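Local coordinates for protein bacilliredoxin BrxA (Bacillus subtilis, PDB 3FHK) that removes bacillithiol from S-bacillithiolated proteins such as OhrR and MetE as a dithiol bacilliredoxin, and has protein disulfide isomerase activity, at residues 18-23 with 87-92; 39-44 with 97-102. The protein carries 2 engineered substitutions. All blocks are in the same frame, centred on the assembly; numbering follows the deposited sequence.

Contact 1. Residues 18-23 with 87-92. With SO4 (sulfate ion), chain E.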
loop_
_atom_site.group_PDB
_atom_site.type_symbol
_atom_site.label_atom_id
_atom_site.label_comp_id
_atom_site.label_asym_id
_atom_site.label_seq_id
_atom_site.Cartn_x
_atom_site.Cartn_y
_atom_site.Cartn_z
ATOM N N PRO A 18 -1.641 14.173 15.175
ATOM C CA PRO A 18 -1.584 15.637 15.212
ATOM C C PRO A 18 -2.953 16.261 14.960
ATOM O O PRO A 18 -3.186 17.393 15.381
ATOM C CB PRO A 18 -0.623 15.978 14.058
ATOM C CG PRO A 18 -0.647 14.768 13.184
ATOM C CD PRO A 18 -0.731 13.634 14.152
ATOM N N MET A 19 -3.844 15.536 14.284
ATOM C CA MET A 19 -5.195 16.039 14.054
ATOM C C MET A 19 -5.996 16.041 15.353
ATOM O O MET A 19 -6.909 16.849 15.518
ATOM C CB MET A 19 -5.915 15.249 12.952
ATOM C CG MET A 19 -5.233 15.355 11.588
ATOM S SD MET A 19 -6.068 14.477 10.229
ATOM C CE MET A 19 -4.665 14.202 9.146
ATOM N N ARG A 20 -5.645 15.146 16.275
ATOM C CA ARG A 20 -6.243 15.143 17.613
ATOM C C ARG A 20 -5.593 16.189 18.507
ATOM O O ARG A 20 -6.273 17.034 19.091
ATOM C CB ARG A 20 -6.095 13.775 18.274
ATOM C CG ARG A 20 -6.804 12.663 17.534
ATOM C CD ARG A 20 -6.453 11.304 18.107
ATOM N NE ARG A 20 -7.115 10.227 17.377
ATOM C CZ ARG A 20 -8.253 9.650 17.759
ATOM N NH1 ARG A 20 -8.865 10.044 18.862
ATOM N NH2 ARG A 20 -8.781 8.673 17.036
ATOM N N ARG A 21 -4.274 16.120 18.618
ATOM C CA ARG A 21 -3.537 17.025 19.487
ATOM C C ARG A 21 -3.849 18.488 19.190
ATOM O O ARG A 21 -3.849 19.324 20.094
ATOM C CB ARG A 21 -2.038 16.768 19.390
ATOM C CG ARG A 21 -1.560 15.589 20.206
ATOM C CD ARG A 21 -0.048 15.478 20.088
ATOM N NE ARG A 21 0.488 14.330 20.810
ATOM C CZ ARG A 21 1.557 13.640 20.417
ATOM N NH1 ARG A 21 2.191 13.972 19.298
ATOM N NH2 ARG A 21 1.983 12.605 21.131
ATOM N N GLU A 22 -4.133 18.794 17.929
ATOM C CA GLU A 22 -4.524 20.152 17.576
ATOM C C GLU A 22 -5.647 20.664 18.487
ATOM O O GLU A 22 -5.603 21.808 18.936
ATOM C CB GLU A 22 -4.917 20.257 16.101
ATOM C CG GLU A 22 -5.420 21.639 15.709
ATOM C CD GLU A 22 -5.339 21.897 14.213
ATOM O OE1 GLU A 22 -4.914 20.979 13.479
ATOM O OE2 GLU A 22 -5.695 23.017 13.776
ATOM N N LEU A 23 -6.637 19.811 18.770
ATOM C CA LEU A 23 -7.714 20.161 19.696
ATOM C C LEU A 23 -7.365 19.889 21.158
ATOM O O LEU A 23 -7.628 20.726 22.026
ATOM C CB LEU A 23 -9.013 19.419 19.336
ATOM C CG LEU A 23 -9.627 19.783 17.982
ATOM C CD1 LEU A 23 -10.813 18.888 17.653
ATOM C CD2 LEU A 23 -10.032 21.258 17.960
ATOM N N GLY A 87 -15.357 9.202 11.997
ATOM C CA GLY A 87 -14.634 8.374 11.048
ATOM C C GLY A 87 -13.481 7.623 11.677
ATOM O O GLY A 87 -13.054 6.592 11.159
ATOM N N GLN A 88 -12.976 8.139 12.797
ATOM C CA GLN A 88 -11.897 7.479 13.531
ATOM C C GLN A 88 -12.408 6.808 14.803
ATOM O O GLN A 88 -12.138 5.634 15.046
ATOM C CB GLN A 88 -10.772 8.466 13.856
ATOM C CG GLN A 88 -10.129 9.087 12.630
ATOM C CD GLN A 88 -9.501 8.055 11.700
ATOM O OE1 GLN A 88 -8.583 7.318 12.085
ATOM N NE2 GLN A 88 -9.987 8.011 10.461
ATOM N N ASP A 89 -13.137 7.560 15.617
ATOM C CA ASP A 89 -13.814 6.997 16.782
ATOM C C ASP A 89 -15.304 6.935 16.480
ATOM O O ASP A 89 -16.056 7.814 16.883
ATOM C CB ASP A 89 -13.572 7.853 18.028
ATOM C CG ASP A 89 -12.112 7.968 18.377
ATOM O OD1 ASP A 89 -11.317 7.110 17.929
ATOM O OD2 ASP A 89 -11.753 8.919 19.097
ATOM N N LYS A 90 -15.728 5.896 15.766
ATOM C CA LYS A 90 -17.092 5.831 15.245
ATOM C C LYS A 90 -18.172 5.724 16.324
ATOM O O LYS A 90 -19.216 6.367 16.231
ATOM C CB LYS A 90 -17.219 4.676 14.254
ATOM C CG LYS A 90 -16.364 4.830 13.018
ATOM C CD LYS A 90 -16.667 3.750 11.992
ATOM C CE LYS A 90 -15.692 3.806 10.822
ATOM N NZ LYS A 90 -16.120 2.931 9.685
ATOM N N GLU A 91 -17.934 4.904 17.339
ATOM C CA GLU A 91 -18.957 4.675 18.350
ATOM C C GLU A 91 -19.106 5.909 19.214
ATOM O O GLU A 91 -20.215 6.276 19.618
ATOM C CB GLU A 91 -18.640 3.445 19.207
ATOM C CG GLU A 91 -18.626 2.138 18.421
ATOM C CD GLU A 91 -18.787 0.909 19.306
ATOM O OE1 GLU A 91 -18.795 1.060 20.547
ATOM O OE2 GLU A 91 -18.915 -0.210 18.755
ATOM N N ALA A 92 -17.981 6.553 19.494
ATOM C CA ALA A 92 -18.004 7.802 20.228
ATOM C C ALA A 92 -18.858 8.839 19.495
ATOM O O ALA A 92 -19.787 9.390 20.077
ATOM C CB ALA A 92 -16.590 8.326 20.439
HETATM S S SO4 E . -14.815 2.526 17.020
HETATM O O1 SO4 E . -15.309 1.386 16.255
HETATM O O2 SO4 E . -14.258 3.508 16.090
HETATM O O3 SO4 E . -15.914 3.130 17.764
HETATM O O4 SO4 E . -13.792 2.069 17.955
HETATM O O HOH W 1 -7.477 7.185 14.855
#
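Arg20 and Asp89 reach for each other from opposite directions and meet end-on in a two-pronged salt bridge. NH1 of Arg20 takes OD2 of Asp89 at 3.1 Å, and NH2 of Arg20 takes OD1 of Asp89, also at 3.1 Å. Both oxygens lie close to the guanidinium plane, but the carboxylate is twisted 43° against it. The grip is uneven on the acid side: OD2 is met on its syn side, somewhat out of the carboxylate plane, whereas OD1 is approached from well above it. The arginine chain runs extended from CG to NE, which carries the charged end away from its helix and across to the loop. A water in the guanidinium plane accepts from NH2 of Arg20 at 2.9 Å and donates to OE1 of Gln88 at 3.0 Å, while CB of Gln88 packs obliquely beside the same NH2. NH1 of Arg20 also pairs with Glu30, so one guanidinium serves two carboxylates. A leucine in place of Arg20 would probably leave the carboxylates of Asp89 and Glu30 without their shared positive partner and cost the water its link to the helix. Asp89 holds the N-cap position, though its side chain makes no capping bond; just past it, the first turn of helix 90-97 holds a sulfate, probably from the crystallisation liquor: N of Lys90 donates to its O2 at 2.8 Å and N of Glu91 to its O3. The contact ties the last turns of helix 2-24 to the loop between strand 80-85 and helix 90-97; Arg20 also rests on Phe85 of that strand, and Gln88 touches Val55, next to the nucleophile Cys56.

Contact 2. Residues 39-44 with 97-102; sequences NFMEKA and REYFTG. With SO4 (sulfate ion), chain F.
Met41 lies over one face of the Tyr99 ring, its CB 3.9 Å from the ring centroid and offset toward the rim in a CH-pi contact. The two side chains slide past each other in opposite directions. Bends at chi2 (-69°) and chi3 (-82°) fold the methionine back over the ring, so that its CE reaches the other end of the tyrosine, 3.5 Å from CG of Tyr99. SD of Met41 stands above the same face at 5.0 Å from the centroid, a more distant Met-aromatic contact. This is the tight, inward part: Met41 is buried and also touches Leu113 of strand 109-114. In this thioredoxin-superfamily fold the contact joins helix 34-43 to the type I turn from Arg97 to Phe100, where the chain leaves helix 90-97. The solvent side is polar and sparser. OH of Tyr99 donates to OE2 of the exposed Glu42 at 2.8 Å, reaching it on the anti side with carboxylate and ring planes 40° apart. The other oxygen of Glu42, OE1, forms a salt bridge with Lys116, a loop residue that the side chains of Met41 and Tyr99 also touch. Arg97 takes no part in this packing; its NH1 and NH2 hold a sulfate.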
loop_
_atom_site.group_PDB
_atom_site.type_symbol
_atom_site.label_atom_id
_atom_site.label_comp_id
_atom_site.label_asym_id
_atom_site.label_seq_id
_atom_site.Cartn_x
_atom_site.Cartn_y
_atom_site.Cartn_z
ATOM N N ASN A 39 -20.754 9.222 29.810
ATOM C CA ASN A 39 -20.217 9.742 31.060
ATOM C C ASN A 39 -20.198 11.256 31.095
ATOM O O ASN A 39 -20.748 11.869 32.003
ATOM C CB ASN A 39 -18.811 9.207 31.308
ATOM C CG ASN A 39 -18.787 8.104 32.335
ATOM O OD1 ASN A 39 -19.100 8.329 33.507
ATOM N ND2 ASN A 39 -18.407 6.901 31.911
ATOM N N PHE A 40 -19.558 11.861 30.102
ATOM C CA PHE A 40 -19.492 13.306 30.068
ATOM C C PHE A 40 -20.886 13.922 29.959
ATOM O O PHE A 40 -21.269 14.737 30.787
ATOM C CB PHE A 40 -18.614 13.817 28.925
ATOM C CG PHE A 40 -18.690 15.303 28.763
ATOM C CD1 PHE A 40 -17.979 16.142 29.620
ATOM C CD2 PHE A 40 -19.524 15.870 27.804
ATOM C CE1 PHE A 40 -18.075 17.516 29.506
ATOM C CE2 PHE A 40 -19.620 17.243 27.675
ATOM C CZ PHE A 40 -18.900 18.071 28.530
ATOM N N MET A 41 -21.634 13.535 28.931
ATOM C CA MET A 41 -22.926 14.154 28.650
ATOM C C MET A 41 -23.934 14.017 29.797
ATOM O O MET A 41 -24.688 14.943 30.061
ATOM C CB MET A 41 -23.512 13.649 27.322
ATOM C CG MET A 41 -22.691 14.056 26.092
ATOM S SD MET A 41 -22.745 15.825 25.717
ATOM C CE MET A 41 -24.284 15.934 24.815
ATOM N N GLU A 42 -23.934 12.886 30.496
ATOM C CA GLU A 42 -24.865 12.725 31.622
ATOM C C GLU A 42 -24.468 13.513 32.879
ATOM O O GLU A 42 -25.237 13.590 33.828
ATOM C CB GLU A 42 -25.084 11.247 31.977
ATOM C CG GLU A 42 -25.648 10.391 30.845
ATOM C CD GLU A 42 -26.934 10.945 30.238
ATOM O OE1 GLU A 42 -27.764 11.526 30.967
ATOM O OE2 GLU A 42 -27.119 10.784 29.017
ATOM N N LYS A 43 -23.277 14.100 32.883
ATOM C CA LYS A 43 -22.816 14.867 34.036
ATOM C C LYS A 43 -22.568 16.333 33.689
ATOM O O LYS A 43 -22.447 17.180 34.574
ATOM C CB LYS A 43 -21.525 14.271 34.600
ATOM C CG LYS A 43 -21.598 12.807 35.000
ATOM C CD LYS A 43 -20.227 12.325 35.476
ATOM C CE LYS A 43 -20.179 10.811 35.646
ATOM N N ALA A 44 -22.476 16.627 32.397
ATOM C CA ALA A 44 -22.119 17.969 31.947
ATOM C C ALA A 44 -22.994 19.051 32.576
ATOM O O ALA A 44 -24.217 18.923 32.645
ATOM C CB ALA A 44 -22.169 18.057 30.421
ATOM N N ARG A 97 -23.800 12.100 18.647
ATOM C CA ARG A 97 -24.827 12.569 17.723
ATOM C C ARG A 97 -26.244 12.248 18.204
ATOM O O ARG A 97 -27.182 12.979 17.897
ATOM C CB ARG A 97 -24.563 12.069 16.293
ATOM C CG ARG A 97 -23.352 12.764 15.599
ATOM C CD ARG A 97 -22.973 12.059 14.286
ATOM N NE ARG A 97 -22.078 12.867 13.467
ATOM C CZ ARG A 97 -21.374 12.408 12.430
ATOM N NH1 ARG A 97 -21.437 11.129 12.072
ATOM N NH2 ARG A 97 -20.581 13.231 11.754
ATOM N N GLU A 98 -26.393 11.181 18.984
ATOM C CA GLU A 98 -27.690 10.833 19.554
ATOM C C GLU A 98 -28.273 11.971 20.392
ATOM O O GLU A 98 -29.492 12.067 20.549
ATOM C CB GLU A 98 -27.582 9.577 20.411
ATOM C CG GLU A 98 -27.484 8.279 19.631
ATOM C CD GLU A 98 -27.372 7.079 20.549
ATOM O OE1 GLU A 98 -27.535 7.256 21.773
ATOM O OE2 GLU A 98 -27.117 5.962 20.054
ATOM N N TYR A 99 -27.400 12.819 20.930
ATOM C CA TYR A 99 -27.813 13.930 21.784
ATOM C C TYR A 99 -28.211 15.164 20.975
ATOM O O TYR A 99 -28.865 16.066 21.500
ATOM C CB TYR A 99 -26.680 14.311 22.751
ATOM C CG TYR A 99 -26.383 13.278 23.820
ATOM C CD1 TYR A 99 -26.992 13.338 25.069
ATOM C CD2 TYR A 99 -25.510 12.235 23.571
ATOM C CE1 TYR A 99 -26.729 12.382 26.047
ATOM C CE2 TYR A 99 -25.242 11.277 24.531
ATOM C CZ TYR A 99 -25.845 11.356 25.766
ATOM O OH TYR A 99 -25.555 10.399 26.710
ATOM N N PHE A 100 -27.798 15.210 19.708
ATOM C CA PHE A 100 -28.043 16.376 18.857
ATOM C C PHE A 100 -29.420 16.266 18.195
ATOM O O PHE A 100 -29.522 16.218 16.970
ATOM C CB PHE A 100 -26.959 16.521 17.771
ATOM C CG PHE A 100 -25.552 16.704 18.306
ATOM C CD1 PHE A 100 -25.328 17.025 19.646
ATOM C CD2 PHE A 100 -24.457 16.588 17.456
ATOM C CE1 PHE A 100 -24.045 17.199 20.128
ATOM C CE2 PHE A 100 -23.157 16.774 17.929
ATOM C CZ PHE A 100 -22.946 17.079 19.266
ATOM N N THR A 101 -30.469 16.219 19.009
ATOM C CA THR A 101 -31.831 15.990 18.517
ATOM C C THR A 101 -32.193 16.990 17.429
ATOM O O THR A 101 -32.023 18.200 17.588
ATOM C CB THR A 101 -32.872 16.085 19.658
ATOM O OG1 THR A 101 -32.365 15.425 20.825
ATOM C CG2 THR A 101 -34.203 15.440 19.252
ATOM N N GLY A 102 -32.678 16.473 16.311
ATOM C CA GLY A 102 -33.057 17.321 15.203
ATOM C C GLY A 102 -31.991 17.409 14.134
ATOM O O GLY A 102 -32.309 17.593 12.954
HETATM S S SO4 F . -19.063 10.869 9.270
HETATM O O1 SO4 F . -19.647 10.405 8.018
HETATM O O2 SO4 F . -17.614 10.744 9.169
HETATM O O3 SO4 F . -19.463 12.267 9.441
HETATM O O4 SO4 F . -19.499 10.072 10.425
#

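The segments alternate along the chain, 18-23, 39-44, 87-92 and 97-102, so the two contacts cross in sequence. Their centres are about 17 Å apart, and their nearest atoms, about 5 Å apart, do not touch. What they share is helix 90-97: contact 1 engages the loop leading into it, up to its N-cap position, contact 2 the turn where the chain leaves it. One end is thereby joined to helix 2-24 and the other to helix 34-43, while both contacts border the central mixed sheet through strands 80-85 and 109-114. Contact 1 lies nearer the CXC motif, with Gln88 and Cys56 side chains about 10 Å apart; contact 2 is away from it.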